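PDB 5Z9J: putative P450-like enzyme from Streptomyces himastatinicus ATCC 53653, which probably acts as a heme-dependent monooxygenase of the cytochrome P450 family, using bound heme b in oxidations with molecular oxygen. Local coordinates for residues W9-H15 with P379-V385; S44-L48 with L308-T312; K52-T58 with R289-V295. All coordinates share one frame; numbering follows the deposited sequence.

How the contacts relate
Contacts 2 and 3 are neighbours on one mixed beta sheet: strand 307-310 of contact 2 lies beside strand 287-291 of contact 3, and helix 41-48 leads along the chain to strand 54-55. Contact 2 is wholly buried and joins helix to sheet through aliphatic side chains, with no hydrogen bond across it. Contact 3, partly buried, is knit by backbone hydrogen bonds at the sheet's outer strand and sends Arg289 to the heme. Contact 1, also partly buried, joins two largely irregular segments through aromatic rings, bridging waters and a histidine. It meets contact 2 where Val385 packs on Trp311, and both touch the same tris(hydroxyethyl)aminomethane molecule.

Contact 1: W9-H15 with P379-V385. With TAM (tris(hydroxyethyl)aminomethane), chain F.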
# COMPACT_ATOMS: atom_id res chain seq x y z
N TRP A 9 6.28 -17.80 11.64
CA TRP A 9 5.18 -16.85 11.50
C TRP A 9 4.02 -17.30 10.57
O TRP A 9 4.28 -17.86 9.50
CB TRP A 9 5.78 -15.54 11.01
CG TRP A 9 6.54 -14.75 12.03
CD1 TRP A 9 6.29 -14.69 13.37
CD2 TRP A 9 7.65 -13.86 11.79
NE1 TRP A 9 7.16 -13.82 13.98
CE2 TRP A 9 8.01 -13.30 13.04
CE3 TRP A 9 8.36 -13.49 10.65
CZ2 TRP A 9 9.06 -12.40 13.17
CZ3 TRP A 9 9.40 -12.58 10.78
CH2 TRP A 9 9.75 -12.04 12.03
N GLU A 10 2.77 -16.97 10.92
CA GLU A 10 1.65 -17.51 10.14
C GLU A 10 1.31 -16.66 8.90
O GLU A 10 0.28 -15.97 8.84
CB GLU A 10 0.40 -17.65 11.02
CG GLU A 10 0.45 -18.82 12.03
CD GLU A 10 0.74 -20.18 11.42
OE1 GLU A 10 0.41 -20.42 10.24
OE2 GLU A 10 1.29 -21.03 12.16
N PHE A 11 2.17 -16.74 7.89
CA PHE A 11 1.95 -16.00 6.65
C PHE A 11 0.74 -16.53 5.88
O PHE A 11 0.33 -17.70 6.04
CB PHE A 11 3.19 -16.09 5.73
CG PHE A 11 4.50 -15.74 6.38
CD1 PHE A 11 4.81 -14.44 6.68
CD2 PHE A 11 5.46 -16.73 6.63
CE1 PHE A 11 6.03 -14.10 7.27
CE2 PHE A 11 6.68 -16.39 7.20
CZ PHE A 11 6.95 -15.06 7.52
N HIS A 12 0.22 -15.71 4.97
CA HIS A 12 -0.68 -16.21 3.93
C HIS A 12 -0.06 -17.46 3.32
O HIS A 12 1.12 -17.45 3.01
CB HIS A 12 -0.85 -15.18 2.83
CG HIS A 12 -2.02 -15.44 1.94
ND1 HIS A 12 -2.03 -16.44 0.98
CD2 HIS A 12 -3.20 -14.78 1.81
CE1 HIS A 12 -3.18 -16.42 0.35
NE2 HIS A 12 -3.91 -15.42 0.82
N PRO A 13 -0.86 -18.52 3.15
CA PRO A 13 -0.34 -19.80 2.62
C PRO A 13 0.21 -19.66 1.20
O PRO A 13 1.05 -20.45 0.78
CB PRO A 13 -1.54 -20.73 2.66
CG PRO A 13 -2.76 -19.85 2.84
CD PRO A 13 -2.28 -18.61 3.55
N GLY A 14 -0.27 -18.67 0.46
CA GLY A 14 0.23 -18.43 -0.88
C GLY A 14 1.61 -17.78 -0.93
O GLY A 14 2.22 -17.73 -2.00
N HIS A 15 2.08 -17.24 0.20
CA HIS A 15 3.34 -16.49 0.18
C HIS A 15 4.56 -17.36 0.46
O HIS A 15 5.24 -17.20 1.47
CB HIS A 15 3.33 -15.38 1.18
CG HIS A 15 2.27 -14.35 0.90
ND1 HIS A 15 2.01 -13.30 1.74
CD2 HIS A 15 1.40 -14.22 -0.14
CE1 HIS A 15 1.04 -12.55 1.23
NE2 HIS A 15 0.64 -13.11 0.10
N PRO A 379 1.80 -12.41 16.58
CA PRO A 379 1.07 -11.57 15.64
C PRO A 379 0.23 -12.39 14.66
O PRO A 379 0.46 -13.60 14.50
CB PRO A 379 2.17 -10.85 14.86
CG PRO A 379 3.42 -11.83 14.96
CD PRO A 379 3.24 -12.56 16.26
N THR A 380 -0.79 -11.75 14.08
CA THR A 380 -1.46 -12.32 12.91
C THR A 380 -1.14 -11.48 11.70
O THR A 380 -0.81 -10.29 11.82
CB THR A 380 -2.96 -12.44 13.04
OG1 THR A 380 -3.51 -11.13 13.15
CG2 THR A 380 -3.32 -13.25 14.22
N PHE A 381 -1.17 -12.13 10.54
CA PHE A 381 -0.90 -11.48 9.28
C PHE A 381 -2.17 -11.15 8.55
O PHE A 381 -3.21 -11.82 8.70
CB PHE A 381 0.04 -12.36 8.45
CG PHE A 381 1.40 -12.40 9.05
CD1 PHE A 381 1.65 -13.20 10.15
CD2 PHE A 381 2.36 -11.50 8.64
CE1 PHE A 381 2.87 -13.17 10.77
CE2 PHE A 381 3.60 -11.47 9.27
CZ PHE A 381 3.84 -12.30 10.33
N LEU A 382 -2.11 -10.08 7.77
CA LEU A 382 -3.28 -9.58 7.06
C LEU A 382 -3.77 -10.62 6.04
O LEU A 382 -2.99 -11.25 5.31
CB LEU A 382 -2.97 -8.25 6.39
CG LEU A 382 -4.15 -7.54 5.73
CD1 LEU A 382 -5.11 -7.12 6.82
CD2 LEU A 382 -3.67 -6.31 4.98
N GLN A 383 -5.08 -10.87 6.10
CA GLN A 383 -5.74 -11.93 5.34
C GLN A 383 -6.02 -11.51 3.90
O GLN A 383 -7.10 -11.73 3.38
CB GLN A 383 -7.07 -12.26 6.04
CG GLN A 383 -6.87 -12.71 7.47
CD GLN A 383 -6.09 -13.99 7.54
OE1 GLN A 383 -6.62 -15.06 7.24
NE2 GLN A 383 -4.81 -13.88 7.88
N VAL A 384 -5.02 -10.94 3.25
CA VAL A 384 -5.20 -10.44 1.91
C VAL A 384 -4.02 -10.87 1.06
O VAL A 384 -2.89 -10.58 1.43
CB VAL A 384 -5.29 -8.92 1.93
CG1 VAL A 384 -5.40 -8.40 0.53
CG2 VAL A 384 -6.50 -8.47 2.77
N VAL A 385 -4.29 -11.48 -0.09
CA VAL A 385 -3.24 -12.18 -0.81
C VAL A 385 -2.18 -11.22 -1.39
O VAL A 385 -1.02 -11.62 -1.56
CB VAL A 385 -3.82 -13.11 -1.91
CG1 VAL A 385 -4.42 -12.30 -3.07
CG2 VAL A 385 -2.76 -14.09 -2.40
C TAM F . -0.46 -18.06 -5.87
C1 TAM F . 0.30 -19.31 -6.46
C2 TAM F . -0.83 -18.24 -4.39
C3 TAM F . 0.41 -16.78 -6.06
C4 TAM F . 0.98 -20.14 -5.36
C5 TAM F . -1.57 -16.99 -3.93
C6 TAM F . 1.86 -16.92 -5.55
N TAM F . -1.70 -17.84 -6.62
O4 TAM F . 0.12 -21.19 -4.93
O5 TAM F . -2.37 -16.54 -5.03
O6 TAM F . 1.85 -16.99 -4.14
O HOH W 1 -1.83 -14.87 10.40
O HOH W 2 1.97 -15.66 13.27
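Phe11 and Phe381 bring their CA atoms within 6.0 Å where the N-terminal loop 9-15 of this P450 fold runs in the same direction as residues 379-385, without a direct backbone hydrogen bond. Waters join them instead: one links Glu10 O to Phe381 N, another Glu10 N to Pro379 O. Trp9, Phe11 and Phe381 form an aromatic cluster whose flat apolar rings cover one another. Phe11 turns its edge toward the face of Phe381, planes at 52°, its CE1 4.1 Å from Phe381 CE2. Trp9 rests its CB 3.8 Å from Phe381 CE1 and touches Leu251 and Ala255 of helix 240-255.

A type I beta turn spans His12 to His15. With CG anti to the backbone N (chi1 -164°), His12 swings its ring to Val385, whose CG2 lies over one face, 3.9 Å from the ring centroid, as a CH-pi contact. Histidine suits the place because both nitrogens find partners: ND1 accepts from Gly14 N (2.9 Å) and NE2 is hydrogen-bonded to Glu167 OE2. Val385 CG2 also lies 3.5 Å from C5 of the bound tris(hydroxyethyl)aminomethane. His15 NE2 donates to Val385 O at 2.8 Å and 158°, the oxygen close to the imidazole plane.

Contact 2: S44-L48 with L308-T312. With TAM (tris(hydroxyethyl)aminomethane), chain F.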
# COMPACT_ATOMS: atom_id res chain seq x y z
N SER A 44 9.79 -9.13 -13.47
CA SER A 44 8.82 -8.23 -12.84
C SER A 44 9.12 -6.76 -13.13
O SER A 44 8.23 -6.00 -13.53
CB SER A 44 8.83 -8.43 -11.31
OG SER A 44 8.33 -9.70 -10.93
N ALA A 45 10.37 -6.38 -12.91
CA ALA A 45 10.86 -5.03 -13.14
C ALA A 45 10.59 -4.61 -14.58
O ALA A 45 10.09 -3.51 -14.84
CB ALA A 45 12.36 -4.95 -12.82
N ALA A 46 10.92 -5.48 -15.53
CA ALA A 46 10.66 -5.17 -16.93
C ALA A 46 9.16 -5.00 -17.20
O ALA A 46 8.79 -4.17 -18.00
CB ALA A 46 11.22 -6.21 -17.81
N ILE A 47 8.33 -5.84 -16.60
CA ILE A 47 6.90 -5.79 -16.81
C ILE A 47 6.34 -4.44 -16.34
O ILE A 47 5.53 -3.82 -17.03
CB ILE A 47 6.15 -6.96 -16.08
CG1 ILE A 47 6.34 -8.28 -16.86
CG2 ILE A 47 4.64 -6.66 -15.93
CD1 ILE A 47 5.92 -9.53 -16.07
N LEU A 48 6.80 -4.02 -15.16
CA LEU A 48 6.32 -2.75 -14.55
C LEU A 48 6.78 -1.56 -15.42
O LEU A 48 6.08 -0.55 -15.46
CB LEU A 48 6.84 -2.62 -13.10
CG LEU A 48 6.35 -3.67 -12.10
CD1 LEU A 48 7.03 -3.47 -10.74
CD2 LEU A 48 4.81 -3.58 -11.91
N LEU A 308 -2.27 -10.85 -15.25
CA LEU A 308 -0.95 -11.21 -14.75
C LEU A 308 -0.68 -10.57 -13.40
O LEU A 308 -0.76 -9.32 -13.23
CB LEU A 308 0.12 -10.83 -15.78
CG LEU A 308 1.59 -11.15 -15.45
CD1 LEU A 308 1.77 -12.62 -15.51
CD2 LEU A 308 2.51 -10.50 -16.48
N LEU A 309 -0.40 -11.44 -12.43
CA LEU A 309 -0.01 -11.06 -11.09
C LEU A 309 1.49 -11.00 -10.99
O LEU A 309 2.17 -12.02 -11.10
CB LEU A 309 -0.55 -12.04 -10.06
CG LEU A 309 -2.08 -12.07 -10.08
CD1 LEU A 309 -2.65 -12.91 -8.94
CD2 LEU A 309 -2.68 -10.67 -10.13
N VAL A 310 1.99 -9.79 -10.80
CA VAL A 310 3.39 -9.50 -10.63
C VAL A 310 3.74 -9.58 -9.13
O VAL A 310 3.32 -8.69 -8.34
CB VAL A 310 3.73 -8.12 -11.19
CG1 VAL A 310 5.18 -7.77 -10.92
CG2 VAL A 310 3.37 -8.01 -12.66
N TRP A 311 4.44 -10.66 -8.72
CA TRP A 311 4.70 -10.84 -7.27
C TRP A 311 6.00 -10.13 -6.84
O TRP A 311 7.09 -10.71 -6.82
CB TRP A 311 4.68 -12.31 -6.89
CG TRP A 311 3.32 -12.90 -7.11
CD1 TRP A 311 2.91 -13.70 -8.15
CD2 TRP A 311 2.16 -12.71 -6.26
NE1 TRP A 311 1.56 -14.01 -8.01
CE2 TRP A 311 1.09 -13.43 -6.86
CE3 TRP A 311 1.93 -12.02 -5.07
CZ2 TRP A 311 -0.20 -13.46 -6.29
CZ3 TRP A 311 0.65 -12.05 -4.51
CH2 TRP A 311 -0.39 -12.76 -5.13
N THR A 312 5.84 -8.84 -6.56
CA THR A 312 6.89 -7.99 -6.09
C THR A 312 7.43 -8.58 -4.79
O THR A 312 8.66 -8.54 -4.56
CB THR A 312 6.35 -6.55 -5.86
OG1 THR A 312 5.20 -6.65 -5.04
CG2 THR A 312 5.99 -5.91 -7.19
C TAM F . -0.46 -18.06 -5.87
C1 TAM F . 0.30 -19.31 -6.46
C2 TAM F . -0.83 -18.24 -4.39
C3 TAM F . 0.41 -16.78 -6.06
C4 TAM F . 0.98 -20.14 -5.36
C5 TAM F . -1.57 -16.99 -3.93
C6 TAM F . 1.86 -16.92 -5.55
N TAM F . -1.70 -17.84 -6.62
O4 TAM F . 0.12 -21.19 -4.93
O5 TAM F . -2.37 -16.54 -5.03
O6 TAM F . 1.85 -16.99 -4.14
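Helix-on-sheet packing in the P450 fold sets Ser44, Ile47 and Leu48 of helix 41-48 against Leu308 and Val310 of strand 307-310, the short axes 9.9 Å apart at closest and at 117° to one another. Positions three and four residues apart bring one side of the helix to the sheet, and strand alternation turns Leu308 and Val310 to meet it. Ile47, its side chain extended, meets Leu308 tip to tip, CD1 to CD2 at 3.6 Å; its other branch, CG2, slides past Val310 CG2 at 3.8 Å. Val310 uses both methyls: CG1, placed by a chi1 of 175° opposite the backbone N, lies 3.7 Å from Ser44 OG and also faces Leu48 CD2.

A small serine is consistent with the close approach here, Ser44 CA lying 6.0 Å from Val310 CA; its buried hydroxyl is hydrogen-bonded to Gly40 O, just before the helix begins. Leu48 also packs on Val287 and on the side chain of Arg289 in the neighbouring strand. Trp311 leaves the strand away from the helix, and its indole lines the tris(hydroxyethyl)aminomethane pocket. Its NE1 is hydrogen-bonded to Asn37 OD1, and one ring face lies against the ligand, whose C3 approaches Trp311 CZ2 to 3.4 Å.

Contact 3: K52-T58 with R289-V295; sequences KVFSSDT and RATNSEV. With HEM (protoporphyrin IX containing Fe), chain E.
Arg289 starts with CG opposite its carbonyl carbon (chi1 -69°) and bends again at chi2 (-64°), carrying its guanidinium beneath Ser56 to the heme. Ser56 OG sits over the centre of one guanidinium face, 3.2 Å from Arg289 CZ, at too poor an angle to NE for a hydrogen bond. Arginine suits a carboxylate, two N-H groups matching two oxygens: NH1 donates to heme propionate O1A at 2.9 Å, and NH2 to O2A at 2.7 Å and 167°. His83, Arg87 and His345 also hydrogen-bond the heme. A leucine here would probably leave the propionate without this positive partner and its two N-H donors, and Ser56 OG without the flat group beneath it.

Strand 54-55 forms the outer edge of the mixed P450 sheet, antiparallel to strand 287-291. Ser55 and Ala290 are the hydrogen-bonded pair, each N bonded to the other's O, small side chains on one sheet face. Ser55 OG accepts from Asp57 N, an ST turn, and bonds Asp79. Asn292 adds N to Val53 O and, through its amide, ND2 to Lys52 O at 3.1 Å. On the other face, Phe54 and Thr291 form the non-hydrogen-bonded pair, Phe54 CE1 3.7 Å from Thr291 CG2, and Phe54 CZ meets Val295 CG2.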
# COMPACT_ATOMS: atom_id res chain seq x y z
N LYS A 52 2.72 0.01 -21.81
CA LYS A 52 2.05 -0.07 -23.11
C LYS A 52 1.62 -1.52 -23.36
O LYS A 52 0.56 -1.78 -23.91
CB LYS A 52 2.96 0.43 -24.24
CG LYS A 52 3.34 1.92 -24.15
CD LYS A 52 4.85 2.15 -24.00
CE LYS A 52 5.66 1.16 -24.81
NZ LYS A 52 7.16 1.32 -24.66
N VAL A 53 2.47 -2.47 -22.99
CA VAL A 53 2.14 -3.88 -23.13
C VAL A 53 1.40 -4.45 -21.90
O VAL A 53 0.49 -5.27 -22.05
CB VAL A 53 3.40 -4.72 -23.44
CG1 VAL A 53 3.09 -6.19 -23.28
CG2 VAL A 53 3.88 -4.43 -24.88
N PHE A 54 1.81 -4.05 -20.69
CA PHE A 54 1.18 -4.58 -19.47
C PHE A 54 0.31 -3.55 -18.76
O PHE A 54 0.79 -2.81 -17.91
CB PHE A 54 2.24 -5.13 -18.53
CG PHE A 54 3.00 -6.31 -19.13
CD1 PHE A 54 2.45 -7.60 -19.09
CD2 PHE A 54 4.22 -6.12 -19.75
CE1 PHE A 54 3.18 -8.71 -19.65
CE2 PHE A 54 4.93 -7.21 -20.32
CZ PHE A 54 4.40 -8.49 -20.27
N SER A 55 -0.97 -3.54 -19.11
CA SER A 55 -1.89 -2.53 -18.63
C SER A 55 -2.19 -2.63 -17.14
O SER A 55 -2.27 -3.70 -16.57
CB SER A 55 -3.19 -2.64 -19.44
OG SER A 55 -4.16 -1.74 -18.98
N SER A 56 -2.42 -1.48 -16.53
CA SER A 56 -2.86 -1.43 -15.15
C SER A 56 -4.39 -1.35 -15.08
O SER A 56 -4.97 -1.36 -13.99
CB SER A 56 -2.23 -0.23 -14.46
OG SER A 56 -0.84 -0.48 -14.24
N ASP A 57 -5.04 -1.28 -16.22
CA ASP A 57 -6.51 -1.27 -16.24
C ASP A 57 -7.02 -2.70 -16.27
O ASP A 57 -7.47 -3.18 -17.31
CB ASP A 57 -7.05 -0.47 -17.43
CG ASP A 57 -8.58 -0.39 -17.43
OD1 ASP A 57 -9.22 -0.74 -16.43
OD2 ASP A 57 -9.15 -0.00 -18.47
N THR A 58 -6.95 -3.40 -15.14
CA THR A 58 -7.26 -4.83 -15.11
C THR A 58 -8.75 -5.15 -15.28
O THR A 58 -9.11 -6.25 -15.72
CB THR A 58 -6.76 -5.46 -13.80
OG1 THR A 58 -7.26 -4.70 -12.68
CG2 THR A 58 -5.22 -5.47 -13.75
N ARG A 289 -1.78 -6.85 -13.47
CA ARG A 289 -1.55 -6.26 -14.77
C ARG A 289 -2.36 -7.05 -15.77
O ARG A 289 -2.64 -8.23 -15.55
CB ARG A 289 -0.06 -6.28 -15.10
CG ARG A 289 0.81 -5.33 -14.27
CD ARG A 289 0.43 -3.89 -14.51
NE ARG A 289 1.33 -2.87 -13.95
CZ ARG A 289 1.24 -2.37 -12.72
NH1 ARG A 289 0.35 -2.84 -11.87
NH2 ARG A 289 2.06 -1.42 -12.33
N ALA A 290 -2.74 -6.43 -16.88
CA ALA A 290 -3.49 -7.10 -17.93
C ALA A 290 -2.72 -6.96 -19.20
O ALA A 290 -2.26 -5.86 -19.50
CB ALA A 290 -4.90 -6.49 -18.09
N THR A 291 -2.53 -8.06 -19.92
CA THR A 291 -1.77 -8.05 -21.19
C THR A 291 -2.62 -7.51 -22.34
O THR A 291 -3.72 -8.00 -22.59
CB THR A 291 -1.18 -9.46 -21.58
OG1 THR A 291 -2.22 -10.45 -21.71
CG2 THR A 291 -0.21 -9.95 -20.53
N ASN A 292 -2.08 -6.50 -23.04
CA ASN A 292 -2.73 -5.89 -24.19
C ASN A 292 -2.46 -6.65 -25.49
O ASN A 292 -3.23 -6.54 -26.45
CB ASN A 292 -2.26 -4.43 -24.35
CG ASN A 292 -2.89 -3.48 -23.32
OD1 ASN A 292 -3.85 -3.84 -22.65
ND2 ASN A 292 -2.39 -2.27 -23.23
N SER A 293 -1.39 -7.44 -25.49
CA SER A 293 -0.98 -8.23 -26.67
C SER A 293 -0.22 -9.45 -26.19
O SER A 293 0.11 -9.54 -25.01
CB SER A 293 -0.11 -7.42 -27.62
OG SER A 293 1.05 -6.98 -26.94
N GLU A 294 0.02 -10.40 -27.09
CA GLU A 294 0.75 -11.61 -26.75
C GLU A 294 2.20 -11.27 -26.42
O GLU A 294 2.84 -10.48 -27.11
CB GLU A 294 0.68 -12.62 -27.90
CG GLU A 294 1.35 -13.96 -27.63
CD GLU A 294 1.14 -14.98 -28.76
OE1 GLU A 294 1.74 -14.84 -29.85
OE2 GLU A 294 0.35 -15.93 -28.55
N VAL A 295 2.71 -11.86 -25.34
CA VAL A 295 4.06 -11.56 -24.85
C VAL A 295 4.82 -12.79 -24.41
O VAL A 295 4.23 -13.81 -24.06
CB VAL A 295 4.03 -10.61 -23.64
CG1 VAL A 295 3.25 -9.40 -23.99
CG2 VAL A 295 3.40 -11.29 -22.41
CHA HEM E . 1.54 3.32 -5.82
CHB HEM E . 3.28 0.62 -2.26
CHC HEM E . 2.33 4.24 0.81
CHD HEM E . -0.25 6.49 -2.53
C1A HEM E . 2.13 2.25 -5.19
C2A HEM E . 2.63 1.01 -5.78
C3A HEM E . 3.14 0.27 -4.79
C4A HEM E . 2.95 1.01 -3.54
CMA HEM E . 3.76 -1.13 -4.94
CAA HEM E . 2.61 0.62 -7.27
CBA HEM E . 1.22 0.13 -7.70
CGA HEM E . 1.24 -0.53 -9.08
O1A HEM E . 0.22 -1.12 -9.52
O2A HEM E . 2.25 -0.46 -9.81
C1B HEM E . 3.24 1.40 -1.14
C2B HEM E . 3.86 1.06 0.12
C3B HEM E . 3.60 2.06 0.97
C4B HEM E . 2.78 3.04 0.27
CMB HEM E . 4.66 -0.24 0.32
CAB HEM E . 4.00 2.24 2.43
CBB HEM E . 4.78 1.38 3.10
C1C HEM E . 1.57 5.20 0.18
C2C HEM E . 1.07 6.47 0.78
C3C HEM E . 0.37 7.08 -0.16
C4C HEM E . 0.37 6.22 -1.33
CMC HEM E . 1.41 6.93 2.21
CAC HEM E . -0.42 8.41 -0.18
CBC HEM E . -0.47 9.26 0.83
C1D HEM E . -0.03 5.82 -3.69
C2D HEM E . -0.67 6.16 -4.93
C3D HEM E . -0.09 5.19 -5.95
C4D HEM E . 0.83 4.35 -5.23
CMD HEM E . -1.72 7.26 -5.19
CAD HEM E . -0.50 5.09 -7.42
CBD HEM E . 0.41 5.93 -8.29
CGD HEM E . 0.10 5.63 -9.74
O1D HEM E . -0.60 4.63 -10.04
O2D HEM E . 0.57 6.39 -10.62
NA HEM E . 2.36 2.19 -3.84
NB HEM E . 2.57 2.61 -1.01
NC HEM E . 1.09 5.12 -1.07
ND HEM E . 0.88 4.77 -3.90
FE HEM E . 1.81 3.78 -2.51